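Local coordinates for protein endo-1,4-beta-xylanase 1 (Hypocrea jecorina, PDB 1XYN) that hydrolyses internal 1,4-beta-xylosidic bonds in the main chain of xylan, a plant cell wall hemicellulose, releasing xylooligosaccharides and xylose, at residues A100-W105 with S130-G135; V26-Q31 with F54-G59. One frame throughout, in Å; residues are numbered along the deposited sequence.

Overall arrangement
From the N terminus, interaction 2 comes first: after Val26-Gln31 the chain leaves the five-stranded sheet for strand 34-40 of the larger mixed sheet and returns along strand 48-56, where Phe54-Gly59 closes the loop. The contact joins strands 23-30 and 48-56 of the smaller sheet across the intervening strand 168-177. Interaction 1 opens later. From Ala100-Trp105 the chain runs through strand 119-128 and is closed by Ser130-Gly135, the loop leading from the mixed sheet to strand 135-137 at the edge of the smaller one. The two contacts lie in series, with centres about 20 Å apart. They meet where Thr133 CG2 packs 3.7 Å from Phe54 CB, beside the calcium site.

Interaction 1: residues A100-W105 with S130-G135; sequences ATYTIW and SPRTSG
Ser130 begins the contact with a methyl-to-methylene touch, its CB lying 4.1 Å from Ala100 CB at the start of strand 100-109. Ser130 OG meets a water at 3.0 Å, which also accepts a weak bond from Thr101 N. Pro131, its CB directed away from the strand, rests on Asp81, a calcium ligand. Ser130-Gly135 is one of the connections between the two sheets of the beta jelly roll of family 11 xylanases, leading from strand 119-128 to strand 135-137 at the edge of the smaller one. Arg132 then points back at the strand: its chain is extended from CG to NE and brings NH2 to 3.8 Å from Tyr102 OH. That gap is not a direct bond; the phenol ring and the guanidinium are turned 74° apart and share Glu80 instead, whose OE1 forms a salt bridge with Arg132 NE and whose OE2 is hydrogen-bonded to Tyr102 OH. Arg128 NH1 also bonds the phenol oxygen, while Thr136 O accepts a hydrogen bond from Arg132 NH2. Farther along, Gly135 CA lies 3.7 Å above the guanidinium plane, toward its rim, and a beta carbon there would run into Arg132 NH1.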
ATOM      1  N   ALA A 100      22.622 -18.259  12.965  1.00  6.78           N
ATOM      2  CA  ALA A 100      23.097 -17.140  12.163  1.00  7.73           C
ATOM      3  C   ALA A 100      22.786 -15.788  12.787  1.00  9.98           C
ATOM      4  O   ALA A 100      22.053 -15.697  13.772  1.00 16.03           O
ATOM      5  CB  ALA A 100      22.505 -17.206  10.770  1.00  6.30           C
ATOM      6  N   THR A 101      23.360 -14.738  12.203  1.00 11.56           N
ATOM      7  CA  THR A 101      23.144 -13.377  12.676  1.00 13.17           C
ATOM      8  C   THR A 101      22.074 -12.734  11.792  1.00 12.35           C
ATOM      9  O   THR A 101      21.948 -13.063  10.610  1.00 11.61           O
ATOM     10  CB  THR A 101      24.434 -12.518  12.576  1.00 13.48           C
ATOM     11  OG1 THR A 101      25.570 -13.284  12.990  1.00 19.94           O
ATOM     12  CG2 THR A 101      24.318 -11.299  13.472  1.00  9.66           C
ATOM     13  N   TYR A 102      21.321 -11.807  12.373  1.00 11.60           N
ATOM     14  CA  TYR A 102      20.258 -11.102  11.667  1.00 16.98           C
ATOM     15  C   TYR A 102      20.488  -9.606  11.760  1.00 15.62           C
ATOM     16  O   TYR A 102      20.845  -9.104  12.820  1.00 19.72           O
ATOM     17  CB  TYR A 102      18.894 -11.389  12.316  1.00 16.29           C
ATOM     18  CG  TYR A 102      18.400 -12.808  12.183  1.00 13.55           C
ATOM     19  CD1 TYR A 102      19.043 -13.861  12.840  1.00 16.17           C
ATOM     20  CD2 TYR A 102      17.280 -13.099  11.405  1.00 14.80           C
ATOM     21  CE1 TYR A 102      18.585 -15.176  12.722  1.00 18.40           C
ATOM     22  CE2 TYR A 102      16.811 -14.407  11.279  1.00 18.79           C
ATOM     23  CZ  TYR A 102      17.468 -15.437  11.938  1.00 21.18           C
ATOM     24  OH  TYR A 102      17.014 -16.725  11.797  1.00 21.47           O
ATOM     25  N   THR A 103      20.297  -8.889  10.659  1.00 16.92           N
ATOM     26  CA  THR A 103      20.437  -7.441  10.711  1.00 17.01           C
ATOM     27  C   THR A 103      19.031  -6.904  10.989  1.00 14.02           C
ATOM     28  O   THR A 103      18.061  -7.269  10.323  1.00 15.21           O
ATOM     29  CB  THR A 103      21.031  -6.840   9.412  1.00  9.41           C
ATOM     30  OG1 THR A 103      20.121  -7.026   8.326  1.00 28.95           O
ATOM     31  CG2 THR A 103      22.347  -7.517   9.073  1.00 16.41           C
ATOM     32  N   ILE A 104      18.912  -6.116  12.042  1.00 15.95           N
ATOM     33  CA  ILE A 104      17.630  -5.559  12.430  1.00 13.64           C
ATOM     34  C   ILE A 104      17.408  -4.215  11.756  1.00 17.16           C
ATOM     35  O   ILE A 104      18.333  -3.417  11.647  1.00 14.48           O
ATOM     36  CB  ILE A 104      17.559  -5.423  13.958  1.00  7.13           C
ATOM     37  CG1 ILE A 104      17.780  -6.800  14.594  1.00  5.68           C
ATOM     38  CG2 ILE A 104      16.224  -4.823  14.395  1.00 11.00           C
ATOM     39  CD1 ILE A 104      17.893  -6.769  16.099  1.00  8.67           C
ATOM     40  N   TRP A 105      16.190  -4.005  11.256  1.00 13.99           N
ATOM     41  CA  TRP A 105      15.800  -2.768  10.588  1.00  9.72           C
ATOM     42  C   TRP A 105      14.500  -2.262  11.185  1.00 10.44           C
ATOM     43  O   TRP A 105      13.720  -3.028  11.747  1.00 10.21           O
ATOM     44  CB  TRP A 105      15.525  -2.990   9.090  1.00 10.93           C
ATOM     45  CG  TRP A 105      16.643  -3.548   8.297  1.00  8.45           C
ATOM     46  CD1 TRP A 105      17.127  -4.827   8.343  1.00 10.67           C
ATOM     47  CD2 TRP A 105      17.390  -2.870   7.286  1.00 11.95           C
ATOM     48  NE1 TRP A 105      18.121  -4.991   7.412  1.00  5.87           N
ATOM     49  CE2 TRP A 105      18.309  -3.806   6.748  1.00  9.70           C
ATOM     50  CE3 TRP A 105      17.371  -1.564   6.775  1.00 13.58           C
ATOM     51  CZ2 TRP A 105      19.208  -3.478   5.721  1.00  6.01           C
ATOM     52  CZ3 TRP A 105      18.260  -1.235   5.751  1.00 17.80           C
ATOM     53  CH2 TRP A 105      19.169  -2.195   5.235  1.00 14.64           C
ATOM     54  N   SER A 130      22.331 -15.514   6.692  1.00 16.44           N
ATOM     55  CA  SER A 130      22.577 -16.769   5.981  1.00 20.48           C
ATOM     56  C   SER A 130      21.217 -17.408   5.703  1.00 23.49           C
ATOM     57  O   SER A 130      20.728 -18.207   6.506  1.00 28.03           O
ATOM     58  CB  SER A 130      23.443 -17.707   6.819  1.00 21.47           C
ATOM     59  OG  SER A 130      24.709 -17.129   7.069  1.00 32.83           O
ATOM     60  N   PRO A 131      20.599 -17.081   4.545  1.00 21.15           N
ATOM     61  CA  PRO A 131      19.291 -17.588   4.123  1.00 16.24           C
ATOM     62  C   PRO A 131      19.145 -19.105   4.167  1.00 17.69           C
ATOM     63  O   PRO A 131      20.075 -19.840   3.809  1.00 17.39           O
ATOM     64  CB  PRO A 131      19.172 -17.073   2.687  1.00 15.72           C
ATOM     65  CG  PRO A 131      19.993 -15.840   2.691  1.00 18.81           C
ATOM     66  CD  PRO A 131      21.203 -16.284   3.464  1.00 22.04           C
ATOM     67  N   ARG A 132      17.970 -19.550   4.610  1.00 16.39           N
ATOM     68  CA  ARG A 132      17.631 -20.969   4.701  1.00 15.70           C
ATOM     69  C   ARG A 132      16.144 -21.154   4.417  1.00 13.50           C
ATOM     70  O   ARG A 132      15.369 -20.196   4.433  1.00 12.89           O
ATOM     71  CB  ARG A 132      17.982 -21.560   6.085  1.00 11.70           C
ATOM     72  CG  ARG A 132      17.314 -20.852   7.255  1.00  8.24           C
ATOM     73  CD  ARG A 132      17.573 -21.527   8.609  1.00  8.81           C
ATOM     74  NE  ARG A 132      16.848 -20.810   9.655  1.00 10.03           N
ATOM     75  CZ  ARG A 132      16.820 -21.136  10.945  1.00  6.74           C
ATOM     76  NH1 ARG A 132      17.479 -22.195  11.389  1.00  4.60           N
ATOM     77  NH2 ARG A 132      16.146 -20.379  11.798  1.00  2.00           N
ATOM     78  N   THR A 133      15.763 -22.395   4.137  1.00 14.07           N
ATOM     79  CA  THR A 133      14.382 -22.739   3.848  1.00 16.76           C
ATOM     80  C   THR A 133      13.850 -23.785   4.828  1.00 17.78           C
ATOM     81  O   THR A 133      12.717 -24.246   4.692  1.00 15.24           O
ATOM     82  CB  THR A 133      14.239 -23.280   2.412  1.00 20.17           C
ATOM     83  OG1 THR A 133      15.241 -24.279   2.171  1.00 19.45           O
ATOM     84  CG2 THR A 133      14.393 -22.156   1.407  1.00 17.88           C
ATOM     85  N   SER A 134      14.662 -24.128   5.829  1.00 21.23           N
ATOM     86  CA  SER A 134      14.300 -25.128   6.844  1.00 22.35           C
ATOM     87  C   SER A 134      14.917 -24.740   8.187  1.00 21.30           C
ATOM     88  O   SER A 134      16.094 -24.376   8.243  1.00 23.79           O
ATOM     89  CB  SER A 134      14.855 -26.506   6.450  1.00 18.13           C
ATOM     90  OG  SER A 134      14.604 -26.812   5.088  1.00 23.08           O
ATOM     91  N   GLY A 135      14.140 -24.817   9.263  1.00 13.94           N
ATOM     92  CA  GLY A 135      14.688 -24.486  10.567  1.00 13.31           C
ATOM     93  C   GLY A 135      13.694 -24.148  11.657  1.00 13.05           C
ATOM     94  O   GLY A 135      12.496 -24.409  11.536  1.00 14.80           O
TER
HETATM   95  O   HOH W   1      25.012 -15.086   9.293  1.00 11.42           O

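Interaction 2: residues V26-Q31 with F54-G59; sequences VNWNTQ and FSVNSG
Trp28 and Val56 are the closest backbone pair, their CA atoms 9.3 Å apart, on strand segments that run in the same direction within 6° but are too widely spaced to pair, because strand 168-177 lies between them. Trp28 spans this gap with its indole. CG stands between the backbone N and the carbonyl carbon (chi1 71°), which sends the six-membered ring across to the far strand. There CH2 is the leading atom: it comes within 3.6 Å of Ser55 O and packs at 4.1 Å from Phe54 CE1, the two aromatic side chains crossing at about a right angle. Val56 meets the rim of the indole, near its plane, with CG2 4.2 Å from Trp28 CZ2. At the same rim Trp28 NE1 donates to an in-plane water at 2.9 Å, and this water donates in turn to Ser58 O at 2.7 Å, so the indole nitrogen of a buried side chain is satisfied by way of the loop after strand 48-56. An alanine in place of Trp28 would probably open a gap beside Phe54 and Val56 and leave the water without its indole donor. Trp28 and Phe54 lie on the side of the five-stranded sheet that faces strand 155-166, where Val163 touches both just before the predicted proton donor Glu164. Phe34 meets the indole as well, and strand 81-83 brings the calcium ligands Asp81 and His83 against Phe54 and Val56 respectively.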
ATOM      1  N   VAL A  26       2.332 -22.756  -2.491  1.00 13.87           N
ATOM      2  CA  VAL A  26       2.068 -21.600  -3.341  1.00 13.13           C
ATOM      3  C   VAL A  26       2.898 -21.628  -4.601  1.00 11.42           C
ATOM      4  O   VAL A  26       4.049 -22.051  -4.589  1.00 10.60           O
ATOM      5  CB  VAL A  26       2.333 -20.232  -2.662  1.00 15.43           C
ATOM      6  CG1 VAL A  26       1.028 -19.524  -2.412  1.00 13.95           C
ATOM      7  CG2 VAL A  26       3.149 -20.388  -1.387  1.00 14.28           C
ATOM      8  N   ASN A  27       2.254 -21.256  -5.698  1.00 11.88           N
ATOM      9  CA  ASN A  27       2.868 -21.152  -7.015  1.00 15.52           C
ATOM     10  C   ASN A  27       2.399 -19.782  -7.444  1.00 15.43           C
ATOM     11  O   ASN A  27       1.223 -19.455  -7.277  1.00 16.37           O
ATOM     12  CB  ASN A  27       2.311 -22.201  -7.975  1.00 19.62           C
ATOM     13  CG  ASN A  27       2.967 -23.548  -7.804  1.00 29.23           C
ATOM     14  OD1 ASN A  27       4.114 -23.738  -8.203  1.00 37.59           O
ATOM     15  ND2 ASN A  27       2.245 -24.495  -7.217  1.00 33.13           N
ATOM     16  N   TRP A  28       3.299 -18.960  -7.965  1.00 18.36           N
ATOM     17  CA  TRP A  28       2.896 -17.621  -8.371  1.00 18.54           C
ATOM     18  C   TRP A  28       3.613 -17.134  -9.617  1.00 15.49           C
ATOM     19  O   TRP A  28       4.648 -17.674 -10.004  1.00 19.20           O
ATOM     20  CB  TRP A  28       3.081 -16.619  -7.206  1.00 22.90           C
ATOM     21  CG  TRP A  28       4.535 -16.291  -6.855  1.00 24.98           C
ATOM     22  CD1 TRP A  28       5.289 -15.279  -7.379  1.00 28.32           C
ATOM     23  CD2 TRP A  28       5.399 -16.998  -5.940  1.00 20.39           C
ATOM     24  NE1 TRP A  28       6.561 -15.317  -6.856  1.00 23.16           N
ATOM     25  CE2 TRP A  28       6.658 -16.356  -5.976  1.00 19.00           C
ATOM     26  CE3 TRP A  28       5.228 -18.103  -5.098  1.00 18.45           C
ATOM     27  CZ2 TRP A  28       7.745 -16.791  -5.205  1.00 15.36           C
ATOM     28  CZ3 TRP A  28       6.310 -18.531  -4.331  1.00 16.16           C
ATOM     29  CH2 TRP A  28       7.554 -17.872  -4.393  1.00 14.03           C
ATOM     30  N   ASN A  29       3.014 -16.136 -10.254  1.00 14.12           N
ATOM     31  CA  ASN A  29       3.535 -15.483 -11.453  1.00 14.97           C
ATOM     32  C   ASN A  29       2.750 -14.174 -11.504  1.00 13.71           C
ATOM     33  O   ASN A  29       1.772 -14.031 -12.243  1.00 17.24           O
ATOM     34  CB  ASN A  29       3.276 -16.324 -12.701  1.00 15.93           C
ATOM     35  CG  ASN A  29       4.016 -15.798 -13.919  1.00 18.72           C
ATOM     36  OD1 ASN A  29       4.740 -14.803 -13.836  1.00 13.81           O
ATOM     37  ND2 ASN A  29       3.844 -16.465 -15.055  1.00 17.85           N
ATOM     38  N   THR A  30       3.180 -13.218 -10.687  1.00 13.95           N
ATOM     39  CA  THR A  30       2.477 -11.953 -10.580  1.00  9.93           C
ATOM     40  C   THR A  30       3.362 -10.715 -10.430  1.00  8.73           C
ATOM     41  O   THR A  30       4.543 -10.806 -10.085  1.00 11.26           O
ATOM     42  CB  THR A  30       1.495 -12.024  -9.394  1.00  4.90           C
ATOM     43  OG1 THR A  30       0.793 -10.789  -9.265  1.00  6.59           O
ATOM     44  CG2 THR A  30       2.235 -12.312  -8.097  1.00 14.77           C
ATOM     45  N   GLN A  31       2.779  -9.560 -10.733  1.00 13.05           N
ATOM     46  CA  GLN A  31       3.461  -8.274 -10.613  1.00 14.55           C
ATOM     47  C   GLN A  31       3.029  -7.647  -9.300  1.00 11.11           C
ATOM     48  O   GLN A  31       3.670  -6.727  -8.798  1.00 15.82           O
ATOM     49  CB  GLN A  31       3.061  -7.330 -11.756  1.00 14.43           C
ATOM     50  CG  GLN A  31       3.713  -7.619 -13.096  1.00 17.72           C
ATOM     51  CD  GLN A  31       5.184  -7.248 -13.124  1.00 24.20           C
ATOM     52  OE1 GLN A  31       6.057  -8.118 -13.138  1.00 19.80           O
ATOM     53  NE2 GLN A  31       5.467  -5.946 -13.136  1.00 20.93           N
ATOM     54  N   PHE A  54      11.407 -23.316  -1.365  1.00 14.73           N
ATOM     55  CA  PHE A  54      11.064 -21.927  -1.611  1.00 13.65           C
ATOM     56  C   PHE A  54      11.963 -21.472  -2.745  1.00 18.40           C
ATOM     57  O   PHE A  54      13.152 -21.199  -2.546  1.00 18.28           O
ATOM     58  CB  PHE A  54      11.306 -21.093  -0.355  1.00 13.51           C
ATOM     59  CG  PHE A  54      11.058 -19.624  -0.542  1.00 15.04           C
ATOM     60  CD1 PHE A  54       9.770 -19.136  -0.671  1.00 14.51           C
ATOM     61  CD2 PHE A  54      12.121 -18.728  -0.577  1.00 16.03           C
ATOM     62  CE1 PHE A  54       9.544 -17.774  -0.833  1.00 16.89           C
ATOM     63  CE2 PHE A  54      11.906 -17.373  -0.736  1.00 15.07           C
ATOM     64  CZ  PHE A  54      10.612 -16.894  -0.863  1.00 16.73           C
ATOM     65  N   SER A  55      11.403 -21.469  -3.949  1.00 21.00           N
ATOM     66  CA  SER A  55      12.131 -21.078  -5.147  1.00 22.00           C
ATOM     67  C   SER A  55      11.577 -19.776  -5.720  1.00 22.76           C
ATOM     68  O   SER A  55      10.364 -19.577  -5.776  1.00 19.71           O
ATOM     69  CB  SER A  55      12.041 -22.195  -6.183  1.00 23.72           C
ATOM     70  OG  SER A  55      12.809 -21.891  -7.330  1.00 30.46           O
ATOM     71  N   VAL A  56      12.475 -18.871  -6.102  1.00 21.00           N
ATOM     72  CA  VAL A  56      12.090 -17.584  -6.676  1.00 19.71           C
ATOM     73  C   VAL A  56      12.762 -17.483  -8.048  1.00 21.09           C
ATOM     74  O   VAL A  56      13.959 -17.201  -8.150  1.00 21.83           O
ATOM     75  CB  VAL A  56      12.516 -16.405  -5.745  1.00 13.92           C
ATOM     76  CG1 VAL A  56      12.146 -15.064  -6.353  1.00  6.11           C
ATOM     77  CG2 VAL A  56      11.849 -16.549  -4.390  1.00 17.15           C
ATOM     78  N   ASN A  57      11.994 -17.768  -9.098  1.00 19.36           N
ATOM     79  CA  ASN A  57      12.516 -17.735 -10.459  1.00 17.81           C
ATOM     80  C   ASN A  57      12.928 -16.328 -10.882  1.00 16.65           C
ATOM     81  O   ASN A  57      13.939 -16.154 -11.564  1.00 15.63           O
ATOM     82  CB  ASN A  57      11.482 -18.300 -11.444  1.00 26.42           C
ATOM     83  CG  ASN A  57      11.097 -19.742 -11.135  1.00 30.34           C
ATOM     84  OD1 ASN A  57       9.961 -20.029 -10.755  1.00 32.86           O
ATOM     85  ND2 ASN A  57      12.042 -20.656 -11.305  1.00 30.51           N
ATOM     86  N   SER A  58      12.157 -15.334 -10.448  1.00 10.52           N
ATOM     87  CA  SER A  58      12.418 -13.939 -10.781  1.00 11.92           C
ATOM     88  C   SER A  58      11.642 -13.052  -9.822  1.00 11.84           C
ATOM     89  O   SER A  58      10.750 -13.534  -9.127  1.00 15.66           O
ATOM     90  CB  SER A  58      11.942 -13.649 -12.209  1.00 18.60           C
ATOM     91  OG  SER A  58      10.524 -13.731 -12.306  1.00 17.96           O
ATOM     92  N   GLY A  59      11.961 -11.759  -9.801  1.00  7.32           N
ATOM     93  CA  GLY A  59      11.269 -10.829  -8.917  1.00  7.20           C
ATOM     94  C   GLY A  59      11.639 -10.937  -7.445  1.00  9.85           C
ATOM     95  O   GLY A  59      12.626 -11.576  -7.094  1.00 11.93           O
TER
HETATM   96  O   HOH W   2       8.615 -13.454  -7.528  1.00 18.41           O